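Local coordinates for probable glutathione S-transferase 5 (PDB 1ZL9), which conjugates reduced glutathione to a wide range of hydrophobic electrophiles and may help detoxify reactive oxygen species during bacterial infection, at residues 21-27 and 73-79; 90-94 and 155-159; 104-110 and 122-127; 134-138 and 162-166. All coordinates share one frame; numbering follows the deposited sequence.

Interaction 1: 21-27 and 73-79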
loop_
_atom_site.group_PDB
_atom_site.type_symbol
_atom_site.label_atom_id
_atom_site.label_comp_id
_atom_site.label_asym_id
_atom_site.label_seq_id
_atom_site.Cartn_x
_atom_site.Cartn_y
_atom_site.Cartn_z
ATOM N N ILE A 21 -4.586 -15.867 -7.598
ATOM C CA ILE A 21 -4.276 -16.563 -6.360
ATOM C C ILE A 21 -5.252 -17.694 -6.151
ATOM O O ILE A 21 -4.865 -18.835 -5.868
ATOM C CB ILE A 21 -4.302 -15.589 -5.154
ATOM C CG1 ILE A 21 -3.125 -14.636 -5.225
ATOM C CG2 ILE A 21 -4.415 -16.318 -3.842
ATOM C CD1 ILE A 21 -3.212 -13.415 -4.262
ATOM N N PHE A 22 -6.527 -17.406 -6.295
ATOM C CA PHE A 22 -7.513 -18.469 -6.209
ATOM C C PHE A 22 -7.304 -19.573 -7.254
ATOM O O PHE A 22 -7.445 -20.779 -6.920
ATOM C CB PHE A 22 -8.934 -17.965 -6.397
ATOM C CG PHE A 22 -9.499 -17.189 -5.240
ATOM C CD1 PHE A 22 -9.501 -17.685 -3.932
ATOM C CD2 PHE A 22 -10.088 -15.963 -5.483
ATOM C CE1 PHE A 22 -10.054 -16.971 -2.904
ATOM C CE2 PHE A 22 -10.696 -15.247 -4.448
ATOM C CZ PHE A 22 -10.678 -15.724 -3.165
ATOM N N ALA A 23 -6.999 -19.200 -8.508
ATOM C CA ALA A 23 -6.730 -20.164 -9.544
ATOM C C ALA A 23 -5.526 -21.007 -9.168
ATOM O O ALA A 23 -5.578 -22.223 -9.315
ATOM C CB ALA A 23 -6.521 -19.504 -10.930
ATOM N N TYR A 24 -4.420 -20.389 -8.751
ATOM C CA TYR A 24 -3.239 -21.154 -8.327
ATOM C C TYR A 24 -3.546 -22.187 -7.261
ATOM O O TYR A 24 -3.128 -23.361 -7.342
ATOM C CB TYR A 24 -2.134 -20.257 -7.780
ATOM C CG TYR A 24 -0.857 -21.009 -7.530
ATOM C CD1 TYR A 24 -0.500 -21.374 -6.246
ATOM C CD2 TYR A 24 -0.035 -21.346 -8.557
ATOM C CE1 TYR A 24 0.636 -22.071 -6.007
ATOM C CE2 TYR A 24 1.109 -22.084 -8.341
ATOM C CZ TYR A 24 1.437 -22.446 -7.034
ATOM O OH TYR A 24 2.582 -23.175 -6.773
ATOM N N ALA A 25 -4.325 -21.769 -6.279
ATOM C CA ALA A 25 -4.644 -22.614 -5.153
ATOM C C ALA A 25 -5.699 -23.603 -5.453
ATOM O O ALA A 25 -5.980 -24.451 -4.639
ATOM C CB ALA A 25 -5.096 -21.707 -3.889
ATOM N N GLY A 26 -6.369 -23.519 -6.594
ATOM C CA GLY A 26 -7.528 -24.363 -6.822
ATOM C C GLY A 26 -8.756 -24.086 -5.956
ATOM O O GLY A 26 -9.600 -25.006 -5.738
ATOM N N GLN A 27 -8.899 -22.841 -5.481
ATOM C CA GLN A 27 -9.934 -22.511 -4.527
ATOM C C GLN A 27 -11.127 -21.991 -5.232
ATOM O O GLN A 27 -11.020 -21.011 -6.011
ATOM C CB GLN A 27 -9.455 -21.414 -3.602
ATOM C CG GLN A 27 -10.504 -20.894 -2.646
ATOM C CD GLN A 27 -10.734 -21.866 -1.544
ATOM O OE1 GLN A 27 -11.872 -22.114 -1.200
ATOM N NE2 GLN A 27 -9.645 -22.477 -1.042
ATOM N N LEU A 73 -5.245 -13.220 1.006
ATOM C CA LEU A 73 -5.408 -14.492 0.320
ATOM C C LEU A 73 -4.053 -15.197 0.143
ATOM O O LEU A 73 -3.961 -16.418 0.335
ATOM C CB LEU A 73 -6.072 -14.311 -1.021
ATOM C CG LEU A 73 -7.528 -13.809 -0.991
ATOM C CD1 LEU A 73 -7.892 -13.538 -2.397
ATOM C CD2 LEU A 73 -8.456 -14.765 -0.405
ATOM N N ALA A 74 -3.026 -14.468 -0.232
ATOM C CA ALA A 74 -1.710 -15.065 -0.423
ATOM C C ALA A 74 -1.214 -15.717 0.882
ATOM O O ALA A 74 -0.615 -16.820 0.831
ATOM C CB ALA A 74 -0.674 -14.066 -0.956
ATOM N N ARG A 75 -1.436 -15.071 2.022
ATOM C CA ARG A 75 -1.004 -15.663 3.279
ATOM C C ARG A 75 -1.761 -16.952 3.609
ATOM O O ARG A 75 -1.151 -17.875 4.123
ATOM C CB ARG A 75 -1.132 -14.706 4.418
ATOM C CG ARG A 75 -0.063 -13.621 4.362
ATOM C CD ARG A 75 -0.233 -12.518 5.433
ATOM N NE ARG A 75 -0.216 -13.047 6.776
ATOM C CZ ARG A 75 -0.310 -12.325 7.893
ATOM N NH1 ARG A 75 -0.450 -10.988 7.842
ATOM N NH2 ARG A 75 -0.242 -12.962 9.073
ATOM N N GLU A 76 -3.051 -17.016 3.266
ATOM C CA GLU A 76 -3.860 -18.231 3.543
ATOM C C GLU A 76 -3.318 -19.378 2.651
ATOM O O GLU A 76 -3.357 -20.556 3.034
ATOM C CB GLU A 76 -5.325 -18.030 3.196
ATOM C CG GLU A 76 -6.105 -17.104 4.088
ATOM C CD GLU A 76 -6.069 -17.571 5.543
ATOM O OE1 GLU A 76 -5.817 -16.693 6.442
ATOM O OE2 GLU A 76 -6.211 -18.822 5.764
ATOM N N PHE A 77 -2.845 -19.055 1.455
ATOM C CA PHE A 77 -2.359 -20.066 0.517
ATOM C C PHE A 77 -0.829 -20.186 0.432
ATOM O O PHE A 77 -0.334 -20.826 -0.491
ATOM C CB PHE A 77 -2.975 -19.849 -0.869
ATOM C CG PHE A 77 -4.497 -19.858 -0.839
ATOM C CD1 PHE A 77 -5.224 -18.767 -1.208
ATOM C CD2 PHE A 77 -5.189 -20.996 -0.375
ATOM C CE1 PHE A 77 -6.630 -18.755 -1.152
ATOM C CE2 PHE A 77 -6.594 -21.000 -0.307
ATOM C CZ PHE A 77 -7.307 -19.873 -0.673
ATOM N N LYS A 78 -0.095 -19.571 1.366
ATOM C CA LYS A 78 1.386 -19.595 1.331
ATOM C C LYS A 78 2.051 -19.051 0.029
ATOM O O LYS A 78 3.078 -19.590 -0.479
ATOM C CB LYS A 78 1.937 -20.986 1.737
ATOM C CG LYS A 78 3.294 -21.013 2.422
ATOM C CD LYS A 78 3.250 -20.561 3.876
ATOM C CE LYS A 78 4.610 -20.823 4.564
ATOM N NZ LYS A 78 5.133 -22.282 4.399
ATOM N N LEU A 79 1.500 -17.942 -0.480
ATOM C CA LEU A 79 1.988 -17.253 -1.656
ATOM C C LEU A 79 2.439 -15.844 -1.332
ATOM O O LEU A 79 2.648 -15.010 -2.244
ATOM C CB LEU A 79 0.881 -17.188 -2.738
ATOM C CG LEU A 79 0.460 -18.492 -3.363
ATOM C CD1 LEU A 79 -0.703 -18.247 -4.364
ATOM C CD2 LEU A 79 1.655 -19.137 -4.090
#
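This is an apolar contact between the C-terminal ends of two helices of the N-terminal domain, 16-25 and 66-76, where Ile-21, Phe-22 and Ala-25 pack on Leu-73, Phe-77 and Leu-79. With CG1 anti to the carbonyl carbon (chi1 -70°), Ile-21 has CG2 anti to the backbone N and drives that methyl between the helix end and the turn after it: CG2 lies 3.7 Å from Phe-77 CD1 and 3.8 Å from Leu-73 CB. The Phe-77 ring takes the methyl of Ala-25 over one face, CB sitting 3.7 Å from the ring centroid as a CH-pi contact. At the edge of the same ring, Gln-27 brings its amide, NE2 coming 3.5 Å from Phe-77 CE2. Leu-73 in turn lays CD1 over a face of Phe-22, 4.1 Å from the ring centroid, while the Phe-22 ring also stacks with Tyr-29. Leu-79 approaches the Tyr-24 ring obliquely, with Leu-79 CD2 3.6 Å from Tyr-24 CE1. Gly-26, with positive phi, closes helix 16-25 in a Schellman motif, and that turn carries Gln-27 back toward Phe-77. Strands 4-9 and 55-58 back the contact through Tyr-4 and Leu-56, so the two helices pack side by side on the sheet, as in the thioredoxin-like fold of glutathione transferases.

Interaction 2: 90-94 and 155-159; sequences VNSLA and LTWID
Val-90 holds CG1 anti to its own backbone N (chi1 174°), which sends this methyl to Trp-157 and leaves CG2 for Thr-156; Trp-157 has its CG between the backbone N and the carbonyl carbon (chi1 72°), a setting that swings the indole back toward helix 84-112. The contact belongs to the all-helical C-terminal domain of the transferase fold, where the start of helix 157-171 packs against helix 84-112. Val-90 CG1 lies 3.7 Å from Trp-157 NE1, off-centre with respect to the five-membered ring, and the far end of the indole reaches Ala-94, CH2 to CB 3.7 Å. Ile-158 packs on the same helix, touching Val-90, Leu-93 and Ala-94: its CD1 approaches Ala-94 CA at 3.6 Å, and its CG1 meets Leu-93 CD1 at 4.0 Å, the side chains crossing at about a right angle. The buried indole N-H is satisfied by Asn-80 OD1, while Ala-70, Arg-71 and Ala-74 of helix 66-76 also touch the ring, making Trp-157 a bridge between the domains. Thr-156 occupies the N-cap position, and a carboxylate one turn on ties down its amide: Thr-156 N donates to Asp-159 OD2 at 2.9 Å, nearly straight at 171°, on the anti side of the carboxylate.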
loop_
_atom_site.group_PDB
_atom_site.type_symbol
_atom_site.label_atom_id
_atom_site.label_comp_id
_atom_site.label_asym_id
_atom_site.label_seq_id
_atom_site.Cartn_x
_atom_site.Cartn_y
_atom_site.Cartn_z
ATOM N N VAL A 90 8.208 -8.983 -0.438
ATOM C CA VAL A 90 7.045 -8.973 -1.303
ATOM C C VAL A 90 6.230 -7.672 -1.076
ATOM O O VAL A 90 5.838 -7.044 -2.018
ATOM C CB VAL A 90 6.120 -10.229 -1.114
ATOM C CG1 VAL A 90 4.857 -10.086 -1.934
ATOM C CG2 VAL A 90 6.753 -11.444 -1.549
ATOM N N ASN A 91 5.974 -7.304 0.185
ATOM C CA ASN A 91 5.269 -6.109 0.540
ATOM C C ASN A 91 5.997 -4.858 -0.004
ATOM O O ASN A 91 5.371 -3.951 -0.523
ATOM C CB ASN A 91 5.101 -6.048 2.050
ATOM C CG ASN A 91 4.090 -5.002 2.524
ATOM O OD1 ASN A 91 3.585 -4.168 1.778
ATOM N ND2 ASN A 91 3.718 -5.136 3.775
ATOM N N SER A 92 7.330 -4.823 0.115
ATOM C CA SER A 92 8.096 -3.671 -0.289
ATOM C C SER A 92 7.940 -3.490 -1.835
ATOM O O SER A 92 7.677 -2.431 -2.333
ATOM C CB SER A 92 9.557 -3.918 0.123
ATOM O OG SER A 92 10.370 -2.819 -0.226
ATOM N N LEU A 93 8.098 -4.558 -2.581
ATOM C CA LEU A 93 8.004 -4.448 -4.057
ATOM C C LEU A 93 6.605 -4.111 -4.510
ATOM O O LEU A 93 6.412 -3.411 -5.508
ATOM C CB LEU A 93 8.378 -5.774 -4.681
ATOM C CG LEU A 93 9.197 -5.830 -5.972
ATOM C CD1 LEU A 93 9.020 -7.137 -6.779
ATOM C CD2 LEU A 93 9.382 -4.598 -6.795
ATOM N N ALA A 94 5.614 -4.651 -3.815
ATOM C CA ALA A 94 4.207 -4.459 -4.191
ATOM C C ALA A 94 3.867 -2.977 -3.937
ATOM O O ALA A 94 3.149 -2.338 -4.708
ATOM C CB ALA A 94 3.292 -5.385 -3.365
ATOM N N LEU A 155 7.124 -19.064 -6.218
ATOM C CA LEU A 155 6.085 -18.126 -6.605
ATOM C C LEU A 155 5.571 -17.367 -5.422
ATOM O O LEU A 155 5.277 -17.941 -4.370
ATOM C CB LEU A 155 4.941 -18.919 -7.244
ATOM C CG LEU A 155 3.769 -18.080 -7.729
ATOM C CD1 LEU A 155 4.202 -17.364 -8.964
ATOM C CD2 LEU A 155 2.598 -18.988 -8.026
ATOM N N THR A 156 5.430 -16.048 -5.591
ATOM C CA THR A 156 4.625 -15.241 -4.687
ATOM C C THR A 156 3.615 -14.444 -5.521
ATOM O O THR A 156 3.712 -14.358 -6.755
ATOM C CB THR A 156 5.446 -14.282 -3.847
ATOM O OG1 THR A 156 6.181 -13.377 -4.669
ATOM C CG2 THR A 156 6.441 -14.997 -3.003
ATOM N N TRP A 157 2.647 -13.844 -4.844
ATOM C CA TRP A 157 1.594 -13.091 -5.562
ATOM C C TRP A 157 2.127 -11.887 -6.346
ATOM O O TRP A 157 1.513 -11.470 -7.330
ATOM C CB TRP A 157 0.479 -12.708 -4.597
ATOM C CG TRP A 157 0.746 -11.655 -3.593
ATOM C CD1 TRP A 157 1.135 -11.813 -2.329
ATOM C CD2 TRP A 157 0.525 -10.234 -3.768
ATOM N NE1 TRP A 157 1.240 -10.588 -1.696
ATOM C CE2 TRP A 157 0.862 -9.601 -2.563
ATOM C CE3 TRP A 157 0.091 -9.452 -4.834
ATOM C CZ2 TRP A 157 0.680 -8.227 -2.349
ATOM C CZ3 TRP A 157 -0.021 -8.110 -4.656
ATOM C CH2 TRP A 157 0.240 -7.496 -3.404
ATOM N N ILE A 158 3.273 -11.332 -5.952
ATOM C CA ILE A 158 3.797 -10.205 -6.703
ATOM C C ILE A 158 4.297 -10.696 -8.052
ATOM O O ILE A 158 4.222 -9.952 -9.014
ATOM C CB ILE A 158 4.829 -9.358 -5.875
ATOM C CG1 ILE A 158 5.118 -8.009 -6.574
ATOM C CG2 ILE A 158 6.162 -10.125 -5.630
ATOM C CD1 ILE A 158 3.955 -7.055 -6.715
ATOM N N ASP A 159 4.757 -11.954 -8.146
ATOM C CA ASP A 159 5.058 -12.554 -9.459
ATOM C C ASP A 159 3.803 -12.548 -10.361
ATOM O O ASP A 159 3.873 -12.263 -11.545
ATOM C CB ASP A 159 5.501 -13.973 -9.314
ATOM C CG ASP A 159 6.872 -14.120 -8.699
ATOM O OD1 ASP A 159 7.878 -13.501 -9.186
ATOM O OD2 ASP A 159 7.012 -14.933 -7.767
#

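Interaction 3: 104-110 and 122-127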
loop_
_atom_site.group_PDB
_atom_site.type_symbol
_atom_site.label_atom_id
_atom_site.label_comp_id
_atom_site.label_asym_id
_atom_site.label_seq_id
_atom_site.Cartn_x
_atom_site.Cartn_y
_atom_site.Cartn_z
ATOM N N ALA A 104 2.213 6.333 -13.383
ATOM C CA ALA A 104 1.742 6.062 -14.722
ATOM C C ALA A 104 0.273 6.336 -14.958
ATOM O O ALA A 104 -0.191 6.296 -16.116
ATOM C CB ALA A 104 2.010 4.624 -15.097
ATOM N N ARG A 105 -0.466 6.580 -13.890
ATOM C CA ARG A 105 -1.908 6.654 -13.975
ATOM C C ARG A 105 -2.463 7.621 -15.085
ATOM O O ARG A 105 -3.471 7.292 -15.690
ATOM C CB ARG A 105 -2.549 7.032 -12.618
ATOM C CG ARG A 105 -4.052 6.863 -12.672
ATOM C CD ARG A 105 -4.773 6.789 -11.329
ATOM N NE ARG A 105 -4.439 5.540 -10.632
ATOM C CZ ARG A 105 -3.718 5.486 -9.511
ATOM N NH1 ARG A 105 -3.273 6.604 -8.940
ATOM N NH2 ARG A 105 -3.424 4.308 -8.973
ATOM N N PRO A 106 -1.919 8.838 -15.260
ATOM C CA PRO A 106 -2.416 9.775 -16.302
ATOM C C PRO A 106 -2.448 9.130 -17.715
ATOM O O PRO A 106 -3.409 9.333 -18.451
ATOM C CB PRO A 106 -1.440 10.942 -16.217
ATOM C CG PRO A 106 -1.043 10.939 -14.774
ATOM C CD PRO A 106 -0.888 9.484 -14.436
ATOM N N TYR A 107 -1.414 8.374 -18.044
ATOM C CA TYR A 107 -1.327 7.603 -19.284
ATOM C C TYR A 107 -2.325 6.470 -19.325
ATOM O O TYR A 107 -3.066 6.363 -20.272
ATOM C CB TYR A 107 0.080 7.066 -19.498
ATOM C CG TYR A 107 0.212 6.235 -20.703
ATOM C CD1 TYR A 107 0.044 6.768 -21.989
ATOM C CD2 TYR A 107 0.493 4.893 -20.590
ATOM C CE1 TYR A 107 0.165 5.960 -23.101
ATOM C CE2 TYR A 107 0.596 4.100 -21.677
ATOM C CZ TYR A 107 0.430 4.646 -22.943
ATOM O OH TYR A 107 0.613 3.833 -24.022
ATOM N N PHE A 108 -2.395 5.667 -18.276
ATOM C CA PHE A 108 -3.311 4.520 -18.272
ATOM C C PHE A 108 -4.767 4.993 -18.425
ATOM O O PHE A 108 -5.553 4.443 -19.222
ATOM C CB PHE A 108 -3.155 3.770 -16.967
ATOM C CG PHE A 108 -1.828 2.993 -16.844
ATOM C CD1 PHE A 108 -1.438 2.496 -15.613
ATOM C CD2 PHE A 108 -1.035 2.724 -17.956
ATOM C CE1 PHE A 108 -0.237 1.764 -15.482
ATOM C CE2 PHE A 108 0.221 1.965 -17.821
ATOM C CZ PHE A 108 0.587 1.519 -16.588
ATOM N N TYR A 109 -5.094 6.039 -17.677
ATOM C CA TYR A 109 -6.416 6.645 -17.741
ATOM C C TYR A 109 -6.786 7.212 -19.095
ATOM O O TYR A 109 -7.966 7.158 -19.499
ATOM C CB TYR A 109 -6.503 7.745 -16.719
ATOM C CG TYR A 109 -7.087 7.268 -15.463
ATOM C CD1 TYR A 109 -6.669 6.102 -14.876
ATOM C CD2 TYR A 109 -8.060 8.026 -14.816
ATOM C CE1 TYR A 109 -7.219 5.656 -13.679
ATOM C CE2 TYR A 109 -8.619 7.594 -13.623
ATOM C CZ TYR A 109 -8.205 6.410 -13.078
ATOM O OH TYR A 109 -8.772 6.005 -11.902
ATOM N N ALA A 110 -5.804 7.771 -19.790
ATOM C CA ALA A 110 -6.070 8.314 -21.112
ATOM C C ALA A 110 -6.343 7.197 -22.115
ATOM O O ALA A 110 -7.241 7.306 -22.940
ATOM C CB ALA A 110 -4.935 9.210 -21.593
ATOM N N LEU A 122 1.580 11.654 -23.399
ATOM C CA LEU A 122 1.598 11.023 -22.103
ATOM C C LEU A 122 2.435 9.777 -22.135
ATOM O O LEU A 122 3.141 9.532 -21.170
ATOM C CB LEU A 122 0.203 10.659 -21.624
ATOM C CG LEU A 122 -0.637 11.871 -21.282
ATOM C CD1 LEU A 122 -2.085 11.479 -21.201
ATOM C CD2 LEU A 122 -0.207 12.545 -20.012
ATOM N N LYS A 123 2.405 9.011 -23.221
ATOM C CA LYS A 123 3.224 7.800 -23.266
ATOM C C LYS A 123 4.717 8.166 -23.020
ATOM O O LYS A 123 5.417 7.541 -22.220
ATOM C CB LYS A 123 3.097 7.111 -24.590
ATOM C CG LYS A 123 3.759 5.725 -24.648
ATOM C CD LYS A 123 3.581 5.020 -25.971
ATOM C CE LYS A 123 4.514 3.801 -26.060
ATOM N NZ LYS A 123 4.372 3.014 -27.370
ATOM N N LYS A 124 5.221 9.186 -23.724
ATOM C CA LYS A 124 6.646 9.454 -23.674
ATOM C C LYS A 124 7.065 10.334 -22.495
ATOM O O LYS A 124 8.130 10.180 -21.911
ATOM C CB LYS A 124 7.102 10.041 -25.017
ATOM C CG LYS A 124 6.711 11.485 -25.239
ATOM C CD LYS A 124 7.089 11.950 -26.686
ATOM C CE LYS A 124 6.779 13.445 -26.847
ATOM N NZ LYS A 124 7.630 14.220 -25.958
ATOM N N ASP A 125 6.223 11.270 -22.126
ATOM C CA ASP A 125 6.546 12.185 -21.053
ATOM C C ASP A 125 6.270 11.616 -19.664
ATOM O O ASP A 125 6.888 12.019 -18.692
ATOM C CB ASP A 125 5.691 13.449 -21.212
ATOM C CG ASP A 125 6.139 14.323 -22.394
ATOM O OD1 ASP A 125 7.160 14.004 -23.051
ATOM O OD2 ASP A 125 5.521 15.341 -22.686
ATOM N N ILE A 126 5.268 10.758 -19.540
ATOM C CA ILE A 126 4.895 10.263 -18.203
ATOM C C ILE A 126 5.124 8.749 -18.039
ATOM O O ILE A 126 5.734 8.278 -17.075
ATOM C CB ILE A 126 3.374 10.593 -17.916
ATOM C CG1 ILE A 126 3.104 12.112 -17.795
ATOM C CG2 ILE A 126 2.912 9.916 -16.647
ATOM C CD1 ILE A 126 3.973 12.873 -16.861
ATOM N N PHE A 127 4.586 7.975 -18.963
ATOM C CA PHE A 127 4.590 6.541 -18.762
ATOM C C PHE A 127 6.016 5.977 -18.885
ATOM O O PHE A 127 6.466 5.305 -18.007
ATOM C CB PHE A 127 3.635 5.835 -19.726
ATOM C CG PHE A 127 3.820 4.351 -19.711
ATOM C CD1 PHE A 127 3.401 3.592 -18.580
ATOM C CD2 PHE A 127 4.459 3.701 -20.743
ATOM C CE1 PHE A 127 3.574 2.196 -18.572
ATOM C CE2 PHE A 127 4.659 2.267 -20.693
ATOM C CZ PHE A 127 4.246 1.564 -19.608
#
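Aromatic contacts come first here: Tyr-107 and Phe-108 of helix 84-112 form a cluster with Phe-127 of helix 119-145. The ring planes of Tyr-107 and Phe-127 are inclined by only 29°, but the centroids are 5.0 Å apart and little of one ring covers the other; Tyr-107 CE2 stands over a face of Phe-127, toward its rim. Tyr-107 CD2 also presses on Phe-127 CB at 3.4 Å. Phe-108 comes in obliquely, CE2 to Phe-127 CE1 3.4 Å, and Ala-104 CB abuts the edge of the Phe-127 ring, in its plane. With CG anti to the backbone N (chi1 178°), the Tyr-107 side chain projects across to the other helix and runs alongside Lys-123, both pointing the same way; Tyr-107 CE1 is 3.5 Å from Lys-123 CB, and its OH lies near the lysine CG and CD. Aliphatic packing fills the rest: Leu-122 CD1 meets Ala-110 CB at 3.7 Å, and Ile-126 rests loosely against Pro-106. A wider pi-type turn lets Leu-122 O accept from both Ile-126 N and Phe-127 N. The segment axes approach to 8.4 Å at 154°, a close antiparallel helix pair, which here forms the connecting end of the helical hairpin 84-112/119-145 in the transferase C-terminal domain.

Interaction 4: 134-138 and 162-166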
loop_
_atom_site.group_PDB
_atom_site.type_symbol
_atom_site.label_atom_id
_atom_site.label_comp_id
_atom_site.label_asym_id
_atom_site.label_seq_id
_atom_site.Cartn_x
_atom_site.Cartn_y
_atom_site.Cartn_z
ATOM N N PHE A 134 10.808 1.689 -12.754
ATOM C CA PHE A 134 10.293 0.628 -11.957
ATOM C C PHE A 134 10.775 -0.717 -12.450
ATOM O O PHE A 134 11.109 -1.552 -11.656
ATOM C CB PHE A 134 8.728 0.663 -11.965
ATOM C CG PHE A 134 8.123 -0.494 -11.210
ATOM C CD1 PHE A 134 7.348 -1.446 -11.859
ATOM C CD2 PHE A 134 8.440 -0.674 -9.848
ATOM C CE1 PHE A 134 6.806 -2.517 -11.149
ATOM C CE2 PHE A 134 7.872 -1.757 -9.130
ATOM C CZ PHE A 134 7.101 -2.697 -9.834
ATOM N N TYR A 135 10.821 -0.909 -13.772
ATOM C CA TYR A 135 11.293 -2.173 -14.342
ATOM C C TYR A 135 12.801 -2.385 -14.041
ATOM O O TYR A 135 13.248 -3.493 -13.875
ATOM C CB TYR A 135 10.903 -2.285 -15.817
ATOM C CG TYR A 135 9.541 -2.937 -15.939
ATOM C CD1 TYR A 135 8.389 -2.306 -15.417
ATOM C CD2 TYR A 135 9.399 -4.210 -16.514
ATOM C CE1 TYR A 135 7.123 -2.949 -15.419
ATOM C CE2 TYR A 135 8.178 -4.873 -16.516
ATOM C CZ TYR A 135 7.014 -4.244 -15.982
ATOM O OH TYR A 135 5.786 -4.909 -16.022
ATOM N N GLY A 136 13.550 -1.330 -13.857
ATOM C CA GLY A 136 14.949 -1.480 -13.443
ATOM C C GLY A 136 15.003 -2.030 -12.029
ATOM O O GLY A 136 15.827 -2.893 -11.733
ATOM N N PHE A 137 14.069 -1.609 -11.176
ATOM C CA PHE A 137 14.024 -2.187 -9.856
ATOM C C PHE A 137 13.601 -3.687 -9.921
ATOM O O PHE A 137 14.115 -4.513 -9.153
ATOM C CB PHE A 137 13.065 -1.448 -8.967
ATOM C CG PHE A 137 13.420 -0.022 -8.712
ATOM C CD1 PHE A 137 12.432 0.925 -8.642
ATOM C CD2 PHE A 137 14.724 0.364 -8.443
ATOM C CE1 PHE A 137 12.776 2.304 -8.357
ATOM C CE2 PHE A 137 15.037 1.721 -8.154
ATOM C CZ PHE A 137 14.055 2.659 -8.121
ATOM N N LEU A 138 12.677 -4.032 -10.815
ATOM C CA LEU A 138 12.240 -5.415 -10.953
ATOM C C LEU A 138 13.471 -6.297 -11.312
ATOM O O LEU A 138 13.668 -7.385 -10.769
ATOM C CB LEU A 138 11.158 -5.564 -11.991
ATOM C CG LEU A 138 9.808 -4.962 -11.552
ATOM C CD1 LEU A 138 8.868 -5.103 -12.805
ATOM C CD2 LEU A 138 9.221 -5.715 -10.433
ATOM N N ILE A 162 2.964 -8.865 -11.392
ATOM C CA ILE A 162 3.905 -8.253 -12.309
ATOM C C ILE A 162 3.868 -8.966 -13.664
ATOM O O ILE A 162 3.919 -8.346 -14.705
ATOM C CB ILE A 162 5.340 -8.280 -11.684
ATOM C CG1 ILE A 162 5.446 -7.328 -10.446
ATOM C CG2 ILE A 162 6.368 -7.958 -12.691
ATOM C CD1 ILE A 162 5.058 -5.888 -10.702
ATOM N N ALA A 163 3.837 -10.295 -13.663
ATOM C CA ALA A 163 3.697 -11.024 -14.917
ATOM C C ALA A 163 2.468 -10.650 -15.697
ATOM O O ALA A 163 2.524 -10.513 -16.909
ATOM C CB ALA A 163 3.698 -12.537 -14.716
ATOM N N GLN A 164 1.367 -10.397 -15.015
ATOM C CA GLN A 164 0.137 -10.039 -15.725
ATOM C C GLN A 164 0.244 -8.601 -16.327
ATOM O O GLN A 164 -0.190 -8.337 -17.449
ATOM C CB GLN A 164 -1.046 -10.103 -14.757
ATOM C CG GLN A 164 -2.396 -9.841 -15.474
ATOM C CD GLN A 164 -2.644 -10.719 -16.692
ATOM O OE1 GLN A 164 -2.677 -10.239 -17.859
ATOM N NE2 GLN A 164 -2.783 -11.994 -16.453
ATOM N N HIS A 165 0.882 -7.714 -15.599
ATOM C CA HIS A 165 1.135 -6.323 -16.106
ATOM C C HIS A 165 2.059 -6.367 -17.343
ATOM O O HIS A 165 1.754 -5.825 -18.395
ATOM C CB HIS A 165 1.717 -5.425 -14.996
ATOM C CG HIS A 165 1.912 -3.991 -15.425
ATOM N ND1 HIS A 165 2.458 -3.654 -16.627
ATOM C CD2 HIS A 165 1.589 -2.817 -14.851
ATOM C CE1 HIS A 165 2.524 -2.339 -16.749
ATOM N NE2 HIS A 165 2.001 -1.810 -15.697
ATOM N N SER A 166 3.163 -7.114 -17.231
ATOM C CA SER A 166 4.071 -7.303 -18.325
ATOM C C SER A 166 3.408 -7.929 -19.564
ATOM O O SER A 166 3.676 -7.481 -20.640
ATOM C CB SER A 166 5.282 -8.125 -17.926
ATOM O OG SER A 166 6.043 -7.502 -16.917
#
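Two side-chain meetings set the geometry: Leu-138 and Ile-162 reach toward each other tip to tip, while the long Tyr-135 side chain stretches across to Ser-166. They join helices 119-145 and 157-171 inside the helical C-terminal domain of the transferase fold. The segment axes come no nearer than 13.2 Å, at 133° to each other, so large side chains must span the distance. Ile-162 places CG1 anti to its carbonyl carbon (chi1 -68°), and its branches then part: CG2 meets Leu-138 CD1 at 3.8 Å, and CD1 arrives at the edge of the Phe-134 ring, in its plane, 3.8 Å from CE1. Leu-138 also packs one turn back along its own helix, setting CD1 over the centre of one face of the Tyr-135 ring and CG over a face of Phe-134 toward the rim. This packing covers one face of the tyrosine ring, whose hydroxyl reaches on to Ser-166. The space between the helices is shared with others: Tyr-100 of helix 84-112 stacks on Phe-134 and meets the His-165 ring, and Leu-182 of helix 180-191 packs against both Tyr-135 and Leu-138. His-165 approaches the tyrosine obliquely, ND1 lying 3.6 Å from Tyr-135 OH. The polar link is buried: Ser-166 OG lies at the edge of the Tyr-135 ring, in plane with it, and shares a 2.8 Å hydrogen bond with Tyr-135 OH in which either hydroxyl may be the donor.

How the interactions relate
Interactions 2 and 4 are the buried ones, while 1 and 3 are partly buried and lie on opposite sides of the chain's centre. Helix 157-171 serves both 2 and 4, helix 84-112 both 2 and 3, and helix 119-145 both 3 and 4. Interaction 1 belongs to the N-terminal domain but touches interaction 2 across the domain boundary, where Leu-79 O probably accepts a hydrogen bond from Trp-157 N. Leu-93 of interaction 2 packs on Phe-134 and Leu-138 of interaction 4, and Phe-108 of interaction 3 reaches His-165. Chemistry shifts with place: aliphatic and CH-pi packing in 1 and 2, an aromatic cluster in 3, and a buried hydroxyl pair in 4.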